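Local coordinates for protein 4-hydroxy-tetrahydrodipicolinate synthase (Aquifex aeolicus, PDB 2EHH) that probably catalyses the condensation of pyruvate with aspartate beta-semialdehyde to 4-hydroxy-tetrahydrodipicolinate, a step of lysine biosynthesis, working as a homotetramer, at residues N25-H30 / D36-C41; L236-K241 / K286-P291; K264-R267 / T271-S274. One frame throughout, in Å; residues are numbered along the deposited sequence.

Contact 1 of 3, residues N25-H30 / D36-C41; sequences NLIEFH and DAILVC
With CG1 of I38 anti to its own carbonyl carbon (chi1 -62°) and CD1 extended beyond it (chi2 179°), the longer branch of this strand residue reaches the helix and lodges between I27 and H30. Its terminal methyl CD1 does all the close touching. It lies 3.9 Å from CB of H30 and 4.0 Å from CA of I27, so it presses on the base of one side chain and on the helix backbone itself. I27 adds its short branch, CG2 standing 4.2 Å from I38 CD1.

H30 turns its imidazole back along its own helix: ND1 donates to L26 O over 3.1 Å with a bent N-H...O angle of 141°. The donor stands above the carbonyl plane, and H30 N reaches the same oxygen from the opposite face, so two donors grip L26 O. On the ring's far nitrogen, NE2 makes a weak hydrogen bond to N207 O. F29 CD2 lies over one ring face, near the rim.

V7 of strand 4-8 also touches both I38 and H30, which places the contact in the layer between the wall of the TIM barrel and helix 20-31, the usual helix-on-strand packing of this fold. No hydrogen bond joins the two segments; the helix is held to strand 37-40 by apolar packing, while the polar atoms of the buried imidazole are satisfied by partners away from that strand.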
ATOM      1  N   ASN A  25       4.254  -3.645 -41.280  1.00 22.00           N
ATOM      2  CA  ASN A  25       5.708  -3.562 -41.223  1.00 22.98           C
ATOM      3  C   ASN A  25       6.234  -3.950 -39.844  1.00 21.92           C
ATOM      4  O   ASN A  25       7.332  -4.489 -39.713  1.00 19.78           O
ATOM      5  CB  ASN A  25       6.168  -2.156 -41.598  1.00 26.16           C
ATOM      6  CG  ASN A  25       5.999  -1.873 -43.082  1.00 30.61           C
ATOM      7  OD1 ASN A  25       4.886  -1.877 -43.603  1.00 34.29           O
ATOM      8  ND2 ASN A  25       7.107  -1.639 -43.769  1.00 34.21           N
ATOM      9  N   LEU A  26       5.435  -3.674 -38.821  1.00 20.03           N
ATOM     10  CA  LEU A  26       5.793  -4.009 -37.449  1.00 20.14           C
ATOM     11  C   LEU A  26       5.847  -5.538 -37.352  1.00 20.59           C
ATOM     12  O   LEU A  26       6.736  -6.107 -36.717  1.00 19.79           O
ATOM     13  CB  LEU A  26       4.729  -3.449 -36.500  1.00 20.75           C
ATOM     14  CG  LEU A  26       5.117  -2.516 -35.350  1.00 24.01           C
ATOM     15  CD1 LEU A  26       6.225  -1.557 -35.763  1.00 21.61           C
ATOM     16  CD2 LEU A  26       3.862  -1.758 -34.903  1.00 22.66           C
ATOM     17  N   ILE A  27       4.893  -6.202 -37.998  1.00 18.39           N
ATOM     18  CA  ILE A  27       4.852  -7.656 -37.981  1.00 19.76           C
ATOM     19  C   ILE A  27       6.086  -8.247 -38.664  1.00 19.94           C
ATOM     20  O   ILE A  27       6.702  -9.175 -38.145  1.00 20.88           O
ATOM     21  CB  ILE A  27       3.565  -8.176 -38.653  1.00 19.74           C
ATOM     22  CG1 ILE A  27       2.359  -7.782 -37.793  1.00 20.61           C
ATOM     23  CG2 ILE A  27       3.628  -9.690 -38.822  1.00 19.51           C
ATOM     24  CD1 ILE A  27       1.017  -8.237 -38.336  1.00 20.51           C
ATOM     25  N   GLU A  28       6.448  -7.705 -39.821  1.00 20.23           N
ATOM     26  CA  GLU A  28       7.621  -8.183 -40.552  1.00 20.56           C
ATOM     27  C   GLU A  28       8.871  -7.924 -39.716  1.00 20.12           C
ATOM     28  O   GLU A  28       9.799  -8.733 -39.690  1.00 19.70           O
ATOM     29  CB  GLU A  28       7.732  -7.455 -41.895  1.00 20.91           C
ATOM     30  CG  GLU A  28       6.524  -7.661 -42.794  1.00 22.15           C
ATOM     31  CD  GLU A  28       6.357  -9.108 -43.225  1.00 22.33           C
ATOM     32  OE1 GLU A  28       5.215  -9.503 -43.534  1.00 24.55           O
ATOM     33  OE2 GLU A  28       7.364  -9.848 -43.261  1.00 19.51           O
ATOM     34  N   PHE A  29       8.887  -6.782 -39.037  1.00 20.16           N
ATOM     35  CA  PHE A  29      10.004  -6.402 -38.180  1.00 19.28           C
ATOM     36  C   PHE A  29      10.287  -7.525 -37.183  1.00 18.96           C
ATOM     37  O   PHE A  29      11.436  -7.930 -36.989  1.00 18.98           O
ATOM     38  CB  PHE A  29       9.655  -5.107 -37.436  1.00 20.72           C
ATOM     39  CG  PHE A  29      10.697  -4.653 -36.447  1.00 21.66           C
ATOM     40  CD1 PHE A  29      11.982  -4.317 -36.863  1.00 22.23           C
ATOM     41  CD2 PHE A  29      10.374  -4.519 -35.099  1.00 20.80           C
ATOM     42  CE1 PHE A  29      12.928  -3.848 -35.950  1.00 22.99           C
ATOM     43  CE2 PHE A  29      11.311  -4.050 -34.179  1.00 21.10           C
ATOM     44  CZ  PHE A  29      12.590  -3.713 -34.604  1.00 22.26           C
ATOM     45  N   HIS A  30       9.236  -8.042 -36.556  1.00 18.35           N
ATOM     46  CA  HIS A  30       9.419  -9.103 -35.577  1.00 18.92           C
ATOM     47  C   HIS A  30       9.717 -10.463 -36.180  1.00 20.58           C
ATOM     48  O   HIS A  30      10.417 -11.270 -35.574  1.00 19.39           O
ATOM     49  CB  HIS A  30       8.216  -9.172 -34.638  1.00 18.51           C
ATOM     50  CG  HIS A  30       8.206  -8.064 -33.635  1.00 17.20           C
ATOM     51  ND1 HIS A  30       7.475  -6.910 -33.809  1.00 18.00           N
ATOM     52  CD2 HIS A  30       8.946  -7.877 -32.517  1.00 15.16           C
ATOM     53  CE1 HIS A  30       7.769  -6.056 -32.843  1.00 15.67           C
ATOM     54  NE2 HIS A  30       8.660  -6.618 -32.047  1.00 18.08           N
ATOM     55  N   ASP A  36       9.340 -14.609 -30.955  1.00 19.95           N
ATOM     56  CA  ASP A  36       8.584 -15.855 -31.006  1.00 19.80           C
ATOM     57  C   ASP A  36       7.092 -15.680 -31.253  1.00 21.11           C
ATOM     58  O   ASP A  36       6.463 -16.506 -31.919  1.00 20.14           O
ATOM     59  CB  ASP A  36       8.805 -16.646 -29.716  1.00 20.94           C
ATOM     60  CG  ASP A  36      10.251 -17.051 -29.529  1.00 23.80           C
ATOM     61  OD1 ASP A  36      10.766 -17.814 -30.374  1.00 20.25           O
ATOM     62  OD2 ASP A  36      10.879 -16.606 -28.544  1.00 24.58           O
ATOM     63  N   ALA A  37       6.519 -14.604 -30.723  1.00 19.53           N
ATOM     64  CA  ALA A  37       5.098 -14.369 -30.905  1.00 17.89           C
ATOM     65  C   ALA A  37       4.739 -12.907 -30.734  1.00 18.23           C
ATOM     66  O   ALA A  37       5.459 -12.144 -30.090  1.00 17.31           O
ATOM     67  CB  ALA A  37       4.305 -15.214 -29.916  1.00 18.95           C
ATOM     68  N   ILE A  38       3.610 -12.525 -31.314  1.00 17.61           N
ATOM     69  CA  ILE A  38       3.142 -11.158 -31.216  1.00 17.96           C
ATOM     70  C   ILE A  38       1.784 -11.144 -30.540  1.00 16.88           C
ATOM     71  O   ILE A  38       0.901 -11.936 -30.872  1.00 17.23           O
ATOM     72  CB  ILE A  38       3.002 -10.495 -32.606  1.00 21.38           C
ATOM     73  CG1 ILE A  38       4.366 -10.435 -33.295  1.00 23.00           C
ATOM     74  CG2 ILE A  38       2.440  -9.086 -32.460  1.00 24.40           C
ATOM     75  CD1 ILE A  38       4.321  -9.821 -34.674  1.00 28.39           C
ATOM     76  N   LEU A  39       1.642 -10.260 -29.561  1.00 15.49           N
ATOM     77  CA  LEU A  39       0.385 -10.089 -28.851  1.00 15.62           C
ATOM     78  C   LEU A  39      -0.205  -8.803 -29.399  1.00 15.94           C
ATOM     79  O   LEU A  39       0.394  -7.735 -29.260  1.00 13.73           O
ATOM     80  CB  LEU A  39       0.621  -9.928 -27.346  1.00 16.61           C
ATOM     81  CG  LEU A  39      -0.523  -9.272 -26.564  1.00 18.20           C
ATOM     82  CD1 LEU A  39      -1.746 -10.171 -26.581  1.00 17.83           C
ATOM     83  CD2 LEU A  39      -0.078  -8.995 -25.133  1.00 20.15           C
ATOM     84  N   VAL A  40      -1.365  -8.902 -30.039  1.00 15.77           N
ATOM     85  CA  VAL A  40      -2.012  -7.715 -30.582  1.00 17.70           C
ATOM     86  C   VAL A  40      -3.252  -7.365 -29.764  1.00 18.43           C
ATOM     87  O   VAL A  40      -3.909  -8.242 -29.206  1.00 18.09           O
ATOM     88  CB  VAL A  40      -2.418  -7.920 -32.062  1.00 16.77           C
ATOM     89  CG1 VAL A  40      -1.175  -8.092 -32.916  1.00 18.57           C
ATOM     90  CG2 VAL A  40      -3.320  -9.138 -32.195  1.00 15.32           C
ATOM     91  N   CYS A  41      -3.549  -6.073 -29.681  1.00 19.42           N
ATOM     92  CA  CYS A  41      -4.706  -5.593 -28.938  1.00 21.40           C
ATOM     93  C   CYS A  41      -4.599  -5.795 -27.439  1.00 21.33           C
ATOM     94  O   CYS A  41      -5.597  -6.066 -26.774  1.00 23.06           O
ATOM     95  CB  CYS A  41      -5.976  -6.258 -29.457  1.00 23.40           C
ATOM     96  SG  CYS A  41      -6.269  -5.869 -31.170  1.00 26.26           S
TER

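Contact 2 of 3, residues L236-K241 / K286-P291; sequences LHDLFK and KKYNLP
Y288 makes every close contact from the 286-291 side, its phenol reaching across to the backbone of helix 226-242. Its OH accepts a hydrogen bond from L239 N at 3.1 Å, with an N-H...O angle of 142°. Below the hydroxyl the ring is lined by aliphatic groups: CE2 packs 3.6 Å from CB of L239, and on the other flank CE1 lies 4.2 Å from CD1 of L236, whose side chain crosses the tyrosine at about a right angle. From the side chain of D238 it is CB that approaches, 3.4 Å from Y288 OH.

The next shell explains why an OH fits here. The helix is kinked where the N of D238 and L239 have no bond to the preceding turn, and the phenol oxygen enters that break, taking up the N-H of L239. The same OH is hydrogen-bonded to Y235 O, and the Y235 ring meets that of Y288 edge-to-face. A phenylalanine in place of Y288 would probably leave L239 N and Y235 O without this shared partner at the kink.

Farther out, the chain turn just after helix 275-287 sets where the ring starts. Y288 follows directly on that helix, and N289, with positive phi (56°), leaves the helical path while N289 N bonds to K286 O at 2.8 Å. L239 also rests on L285 of that helix, and across the subunit boundary D238 packs on K175 of the second subunit. The turn at N289 is a Schellman motif, and the contact joins the end of helix 275-287 to a kinked helix in the C-terminal helical region that follows the eight-stranded barrel.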
ATOM      1  N   LEU A 236      20.515  -3.808 -20.723  1.00 16.89           N
ATOM      2  CA  LEU A 236      19.196  -3.315 -21.107  1.00 18.21           C
ATOM      3  C   LEU A 236      18.427  -2.606 -19.988  1.00 18.71           C
ATOM      4  O   LEU A 236      17.339  -2.079 -20.223  1.00 18.04           O
ATOM      5  CB  LEU A 236      18.360  -4.492 -21.619  1.00 19.36           C
ATOM      6  CG  LEU A 236      17.973  -4.629 -23.096  1.00 22.63           C
ATOM      7  CD1 LEU A 236      19.054  -4.104 -24.010  1.00 20.22           C
ATOM      8  CD2 LEU A 236      17.680  -6.088 -23.375  1.00 20.37           C
ATOM      9  N   HIS A 237      18.984  -2.579 -18.780  1.00 18.89           N
ATOM     10  CA  HIS A 237      18.281  -1.959 -17.657  1.00 19.88           C
ATOM     11  C   HIS A 237      17.827  -0.521 -17.901  1.00 18.12           C
ATOM     12  O   HIS A 237      16.692  -0.171 -17.578  1.00 17.47           O
ATOM     13  CB  HIS A 237      19.124  -2.016 -16.381  1.00 24.51           C
ATOM     14  CG  HIS A 237      18.318  -1.827 -15.132  1.00 30.12           C
ATOM     15  ND1 HIS A 237      17.336  -2.713 -14.745  1.00 33.12           N
ATOM     16  CD2 HIS A 237      18.314  -0.835 -14.211  1.00 32.34           C
ATOM     17  CE1 HIS A 237      16.760  -2.273 -13.640  1.00 33.78           C
ATOM     18  NE2 HIS A 237      17.335  -1.136 -13.295  1.00 34.70           N
ATOM     19  N   ASP A 238      18.699   0.312 -18.466  1.00 17.36           N
ATOM     20  CA  ASP A 238      18.327   1.698 -18.744  1.00 18.39           C
ATOM     21  C   ASP A 238      17.122   1.769 -19.684  1.00 17.26           C
ATOM     22  O   ASP A 238      16.262   2.628 -19.524  1.00 16.47           O
ATOM     23  CB  ASP A 238      19.501   2.474 -19.349  1.00 20.21           C
ATOM     24  CG  ASP A 238      20.561   2.827 -18.324  1.00 23.18           C
ATOM     25  OD1 ASP A 238      20.333   2.589 -17.117  1.00 22.17           O
ATOM     26  OD2 ASP A 238      21.622   3.350 -18.723  1.00 25.95           O
ATOM     27  N   LEU A 239      17.063   0.870 -20.665  1.00 14.92           N
ATOM     28  CA  LEU A 239      15.933   0.851 -21.589  1.00 15.51           C
ATOM     29  C   LEU A 239      14.661   0.421 -20.857  1.00 14.44           C
ATOM     30  O   LEU A 239      13.603   1.035 -21.019  1.00 13.09           O
ATOM     31  CB  LEU A 239      16.192  -0.118 -22.747  1.00 15.44           C
ATOM     32  CG  LEU A 239      15.036  -0.281 -23.743  1.00 17.81           C
ATOM     33  CD1 LEU A 239      14.820   1.020 -24.499  1.00 16.48           C
ATOM     34  CD2 LEU A 239      15.344  -1.416 -24.713  1.00 17.93           C
ATOM     35  N   PHE A 240      14.768  -0.635 -20.052  1.00 14.44           N
ATOM     36  CA  PHE A 240      13.618  -1.143 -19.304  1.00 15.42           C
ATOM     37  C   PHE A 240      12.991  -0.062 -18.427  1.00 16.27           C
ATOM     38  O   PHE A 240      11.769   0.040 -18.333  1.00 15.48           O
ATOM     39  CB  PHE A 240      14.015  -2.325 -18.407  1.00 15.58           C
ATOM     40  CG  PHE A 240      14.396  -3.581 -19.156  1.00 15.27           C
ATOM     41  CD1 PHE A 240      14.101  -3.734 -20.508  1.00 16.35           C
ATOM     42  CD2 PHE A 240      15.023  -4.630 -18.485  1.00 15.57           C
ATOM     43  CE1 PHE A 240      14.423  -4.911 -21.181  1.00 16.19           C
ATOM     44  CE2 PHE A 240      15.351  -5.813 -19.146  1.00 16.12           C
ATOM     45  CZ  PHE A 240      15.048  -5.954 -20.500  1.00 17.13           C
ATOM     46  N   LYS A 241      13.825   0.747 -17.784  1.00 17.23           N
ATOM     47  CA  LYS A 241      13.305   1.796 -16.914  1.00 18.97           C
ATOM     48  C   LYS A 241      12.693   2.980 -17.663  1.00 18.00           C
ATOM     49  O   LYS A 241      11.589   3.413 -17.339  1.00 16.39           O
ATOM     50  CB  LYS A 241      14.403   2.295 -15.970  1.00 22.15           C
ATOM     51  CG  LYS A 241      14.920   1.229 -15.008  1.00 27.28           C
ATOM     52  CD  LYS A 241      13.776   0.538 -14.253  1.00 32.08           C
ATOM     53  CE  LYS A 241      13.001   1.507 -13.365  1.00 34.03           C
ATOM     54  NZ  LYS A 241      11.748   0.889 -12.827  1.00 35.73           N
ATOM     55  N   LYS A 286      19.675   6.776 -27.831  1.00 25.35           N
ATOM     56  CA  LYS A 286      20.942   7.130 -28.464  1.00 26.99           C
ATOM     57  C   LYS A 286      22.123   6.413 -27.817  1.00 28.13           C
ATOM     58  O   LYS A 286      23.072   6.031 -28.505  1.00 27.56           O
ATOM     59  CB  LYS A 286      21.150   8.646 -28.407  1.00 27.77           C
ATOM     60  CG  LYS A 286      20.242   9.411 -29.361  1.00 29.23           C
ATOM     61  CD  LYS A 286      20.231  10.906 -29.077  1.00 32.03           C
ATOM     62  CE  LYS A 286      21.618  11.520 -29.174  1.00 33.35           C
ATOM     63  NZ  LYS A 286      21.573  12.983 -28.897  1.00 35.09           N
ATOM     64  N   LYS A 287      22.070   6.229 -26.501  1.00 28.18           N
ATOM     65  CA  LYS A 287      23.146   5.538 -25.802  1.00 28.78           C
ATOM     66  C   LYS A 287      23.206   4.093 -26.289  1.00 28.17           C
ATOM     67  O   LYS A 287      24.258   3.457 -26.254  1.00 27.59           O
ATOM     68  CB  LYS A 287      22.923   5.579 -24.283  1.00 32.26           C
ATOM     69  CG  LYS A 287      23.883   4.695 -23.487  1.00 37.24           C
ATOM     70  CD  LYS A 287      25.351   5.085 -23.697  1.00 41.41           C
ATOM     71  CE  LYS A 287      25.790   6.211 -22.765  1.00 43.26           C
ATOM     72  NZ  LYS A 287      25.775   5.779 -21.332  1.00 45.74           N
ATOM     73  N   TYR A 288      22.069   3.579 -26.746  1.00 26.51           N
ATOM     74  CA  TYR A 288      22.009   2.216 -27.258  1.00 25.78           C
ATOM     75  C   TYR A 288      22.335   2.212 -28.750  1.00 27.31           C
ATOM     76  O   TYR A 288      22.283   1.173 -29.411  1.00 26.03           O
ATOM     77  CB  TYR A 288      20.621   1.620 -27.014  1.00 24.61           C
ATOM     78  CG  TYR A 288      20.398   1.177 -25.585  1.00 22.73           C
ATOM     79  CD1 TYR A 288      21.042   0.047 -25.080  1.00 21.33           C
ATOM     80  CD2 TYR A 288      19.556   1.889 -24.733  1.00 21.89           C
ATOM     81  CE1 TYR A 288      20.852  -0.365 -23.761  1.00 19.92           C
ATOM     82  CE2 TYR A 288      19.359   1.484 -23.409  1.00 20.43           C
ATOM     83  CZ  TYR A 288      20.009   0.356 -22.932  1.00 19.47           C
ATOM     84  OH  TYR A 288      19.817  -0.049 -21.628  1.00 17.46           O
ATOM     85  N   ASN A 289      22.672   3.392 -29.268  1.00 27.90           N
ATOM     86  CA  ASN A 289      23.028   3.566 -30.673  1.00 29.48           C
ATOM     87  C   ASN A 289      21.951   3.084 -31.633  1.00 29.48           C
ATOM     88  O   ASN A 289      22.250   2.497 -32.676  1.00 28.37           O
ATOM     89  CB  ASN A 289      24.343   2.843 -30.973  1.00 31.07           C
ATOM     90  CG  ASN A 289      25.487   3.352 -30.125  1.00 32.88           C
ATOM     91  OD1 ASN A 289      26.019   2.629 -29.285  1.00 35.88           O
ATOM     92  ND2 ASN A 289      25.866   4.607 -30.333  1.00 35.26           N
ATOM     93  N   LEU A 290      20.696   3.329 -31.281  1.00 28.23           N
ATOM     94  CA  LEU A 290      19.594   2.919 -32.132  1.00 28.15           C
ATOM     95  C   LEU A 290      19.448   3.933 -33.265  1.00 28.52           C
ATOM     96  O   LEU A 290      19.579   5.136 -33.054  1.00 27.42           O
ATOM     97  CB  LEU A 290      18.300   2.830 -31.319  1.00 27.56           C
ATOM     98  CG  LEU A 290      18.324   1.810 -30.173  1.00 26.87           C
ATOM     99  CD1 LEU A 290      16.967   1.764 -29.494  1.00 27.54           C
ATOM    100  CD2 LEU A 290      18.682   0.440 -30.713  1.00 28.52           C
ATOM    101  N   PRO A 291      19.189   3.451 -34.489  1.00 29.23           N
ATOM    102  CA  PRO A 291      19.028   4.316 -35.661  1.00 29.78           C
ATOM    103  C   PRO A 291      17.699   5.064 -35.624  1.00 30.22           C
ATOM    104  O   PRO A 291      16.678   4.556 -36.091  1.00 30.80           O
ATOM    105  CB  PRO A 291      19.100   3.327 -36.816  1.00 30.47           C
ATOM    106  CG  PRO A 291      18.383   2.139 -36.247  1.00 30.44           C
ATOM    107  CD  PRO A 291      18.983   2.036 -34.851  1.00 29.60           C
TER

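Contact 3 of 3, residues K264-R267 / T271-S274; sequences KEFR and TEMS
T271 meets F266 through its backbone rather than its side chain. The F266 ring has T271 O above one face, over the ring centre and 4.1 Å from its plane, and T271 C also lies over that face, 4.1 Å from CD1. CG of F266 is anti to its carbonyl carbon (chi1 -56°), which swings the ring beneath the peptide that links T271 to E272. T271 O is buried here and has no polar partner in the model, so the aromatic face covers it without supplying a conventional hydrogen bond. T271 itself packs on T110 of the third subunit.

At E272 the contact passes from ring to charge. Its CA stands 4.0 Å from F266 CE1, and its extended side chain then crosses that of K264 at about a right angle. The carboxylate rests against the lysine's methylenes: E272 CD is 3.7 Å from K264 CE. Although the charges are opposite, K264 NZ remains 4.1 Å from E272 OE1, beyond a salt bridge. That ammonium has its salt bridge with E278 and a cation-pi contact with W257, so any attraction to E272 is probably secondary.

M273 turns its side chain away from 264-267, packing on I250 and T254 of helix 250-258 and on L281 of helix 275-287. S274 then stands just before helix 275-287, at its N-cap position, with OG hydrogen-bonded to N277 N. What results is two irregular segments of the connection between helices 250-258 and 275-287, folded back on each other by an aromatic-peptide contact and a lysine-glutamate crossing, and leading into a serine N-cap.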
ATOM      1  N   LYS A 264       3.398   9.510 -34.477  1.00 26.51           N
ATOM      2  CA  LYS A 264       3.365   9.910 -33.079  1.00 26.67           C
ATOM      3  C   LYS A 264       1.910  10.268 -32.792  1.00 26.75           C
ATOM      4  O   LYS A 264       1.554  11.443 -32.722  1.00 27.50           O
ATOM      5  CB  LYS A 264       4.266  11.128 -32.874  1.00 27.25           C
ATOM      6  CG  LYS A 264       4.455  11.553 -31.431  1.00 28.66           C
ATOM      7  CD  LYS A 264       5.419  12.724 -31.368  1.00 29.79           C
ATOM      8  CE  LYS A 264       5.717  13.144 -29.948  1.00 30.33           C
ATOM      9  NZ  LYS A 264       6.693  14.265 -29.939  1.00 30.64           N
ATOM     10  N   GLU A 265       1.072   9.249 -32.638  1.00 25.01           N
ATOM     11  CA  GLU A 265      -0.348   9.475 -32.398  1.00 25.21           C
ATOM     12  C   GLU A 265      -0.958   8.468 -31.431  1.00 24.21           C
ATOM     13  O   GLU A 265      -0.859   7.258 -31.634  1.00 23.77           O
ATOM     14  CB  GLU A 265      -1.103   9.424 -33.734  1.00 25.25           C
ATOM     15  CG  GLU A 265      -2.600   9.690 -33.652  1.00 26.66           C
ATOM     16  CD  GLU A 265      -3.259   9.695 -35.026  1.00 28.70           C
ATOM     17  OE1 GLU A 265      -2.699  10.326 -35.947  1.00 29.94           O
ATOM     18  OE2 GLU A 265      -4.336   9.081 -35.186  1.00 26.69           O
ATOM     19  N   PHE A 266      -1.588   8.986 -30.380  1.00 22.68           N
ATOM     20  CA  PHE A 266      -2.257   8.164 -29.379  1.00 21.23           C
ATOM     21  C   PHE A 266      -3.731   8.535 -29.407  1.00 21.73           C
ATOM     22  O   PHE A 266      -4.140   9.442 -30.127  1.00 22.41           O
ATOM     23  CB  PHE A 266      -1.747   8.466 -27.967  1.00 20.66           C
ATOM     24  CG  PHE A 266      -0.266   8.312 -27.793  1.00 19.46           C
ATOM     25  CD1 PHE A 266       0.607   9.314 -28.207  1.00 18.21           C
ATOM     26  CD2 PHE A 266       0.255   7.176 -27.178  1.00 17.99           C
ATOM     27  CE1 PHE A 266       1.981   9.192 -28.007  1.00 17.98           C
ATOM     28  CE2 PHE A 266       1.625   7.045 -26.974  1.00 18.26           C
ATOM     29  CZ  PHE A 266       2.489   8.055 -27.389  1.00 17.47           C
ATOM     30  N   ARG A 267      -4.528   7.831 -28.618  1.00 20.26           N
ATOM     31  CA  ARG A 267      -5.941   8.147 -28.514  1.00 18.72           C
ATOM     32  C   ARG A 267      -6.205   8.509 -27.064  1.00 18.39           C
ATOM     33  O   ARG A 267      -5.805   7.775 -26.161  1.00 16.20           O
ATOM     34  CB  ARG A 267      -6.809   6.958 -28.918  1.00 19.43           C
ATOM     35  CG  ARG A 267      -6.928   6.782 -30.427  1.00 20.07           C
ATOM     36  CD  ARG A 267      -7.839   5.624 -30.772  1.00 19.13           C
ATOM     37  NE  ARG A 267      -7.977   5.460 -32.215  1.00 19.63           N
ATOM     38  CZ  ARG A 267      -8.731   4.530 -32.793  1.00 21.51           C
ATOM     39  NH1 ARG A 267      -9.421   3.671 -32.049  1.00 20.80           N
ATOM     40  NH2 ARG A 267      -8.801   4.464 -34.117  1.00 20.00           N
ATOM     41  N   THR A 271      -1.762  10.545 -23.978  1.00 17.44           N
ATOM     42  CA  THR A 271      -1.195  11.746 -24.584  1.00 18.91           C
ATOM     43  C   THR A 271       0.300  11.627 -24.816  1.00 20.25           C
ATOM     44  O   THR A 271       0.950  10.727 -24.285  1.00 21.00           O
ATOM     45  CB  THR A 271      -1.415  12.960 -23.665  1.00 21.29           C
ATOM     46  OG1 THR A 271      -0.892  12.664 -22.362  1.00 21.40           O
ATOM     47  CG2 THR A 271      -2.898  13.283 -23.544  1.00 20.80           C
ATOM     48  N   GLU A 272       0.846  12.554 -25.600  1.00 20.91           N
ATOM     49  CA  GLU A 272       2.276  12.560 -25.875  1.00 22.05           C
ATOM     50  C   GLU A 272       3.011  12.833 -24.567  1.00 21.87           C
ATOM     51  O   GLU A 272       2.439  13.385 -23.621  1.00 20.67           O
ATOM     52  CB  GLU A 272       2.635  13.646 -26.898  1.00 24.50           C
ATOM     53  CG  GLU A 272       1.800  13.612 -28.170  1.00 29.11           C
ATOM     54  CD  GLU A 272       2.314  14.554 -29.250  1.00 32.27           C
ATOM     55  OE1 GLU A 272       2.951  15.580 -28.916  1.00 33.81           O
ATOM     56  OE2 GLU A 272       2.063  14.273 -30.439  1.00 35.30           O
ATOM     57  N   MET A 273       4.279  12.441 -24.521  1.00 21.49           N
ATOM     58  CA  MET A 273       5.114  12.635 -23.341  1.00 22.46           C
ATOM     59  C   MET A 273       5.385  14.113 -23.114  1.00 24.11           C
ATOM     60  O   MET A 273       5.164  14.940 -23.996  1.00 22.09           O
ATOM     61  CB  MET A 273       6.460  11.930 -23.524  1.00 22.01           C
ATOM     62  CG  MET A 273       6.389  10.422 -23.634  1.00 22.67           C
ATOM     63  SD  MET A 273       7.978   9.711 -24.102  1.00 23.15           S
ATOM     64  CE  MET A 273       8.809   9.647 -22.511  1.00 23.00           C
ATOM     65  N   SER A 274       5.868  14.438 -21.920  1.00 25.75           N
ATOM     66  CA  SER A 274       6.222  15.815 -21.613  1.00 26.43           C
ATOM     67  C   SER A 274       7.537  15.997 -22.359  1.00 27.59           C
ATOM     68  O   SER A 274       8.314  15.047 -22.490  1.00 25.87           O
ATOM     69  CB  SER A 274       6.445  15.992 -20.112  1.00 26.34           C
ATOM     70  OG  SER A 274       7.554  15.231 -19.666  1.00 27.03           O
TER

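The three contacts are spread through one subunit, their centres about 20 to 21 Å apart, and none touches another; the nearest atoms of contacts 1 and 2 are about 8 Å apart. Contact 1 belongs to the barrel, its centre about 11 Å from that of the chain, whereas the centres of contacts 2 and 3 each lie about 20 Å from it. Contact 3 is nested in the chain between the segments of contact 2: S274 caps the start of helix 275-287, and Y288 follows its end. Towards the predicted pyruvate site, the side chain of I38 is about 9 Å from that of I203, and that of F266 about 9 Å from that of T44. Contact 2 lies away from the predicted catalytic and pyruvate-binding residues.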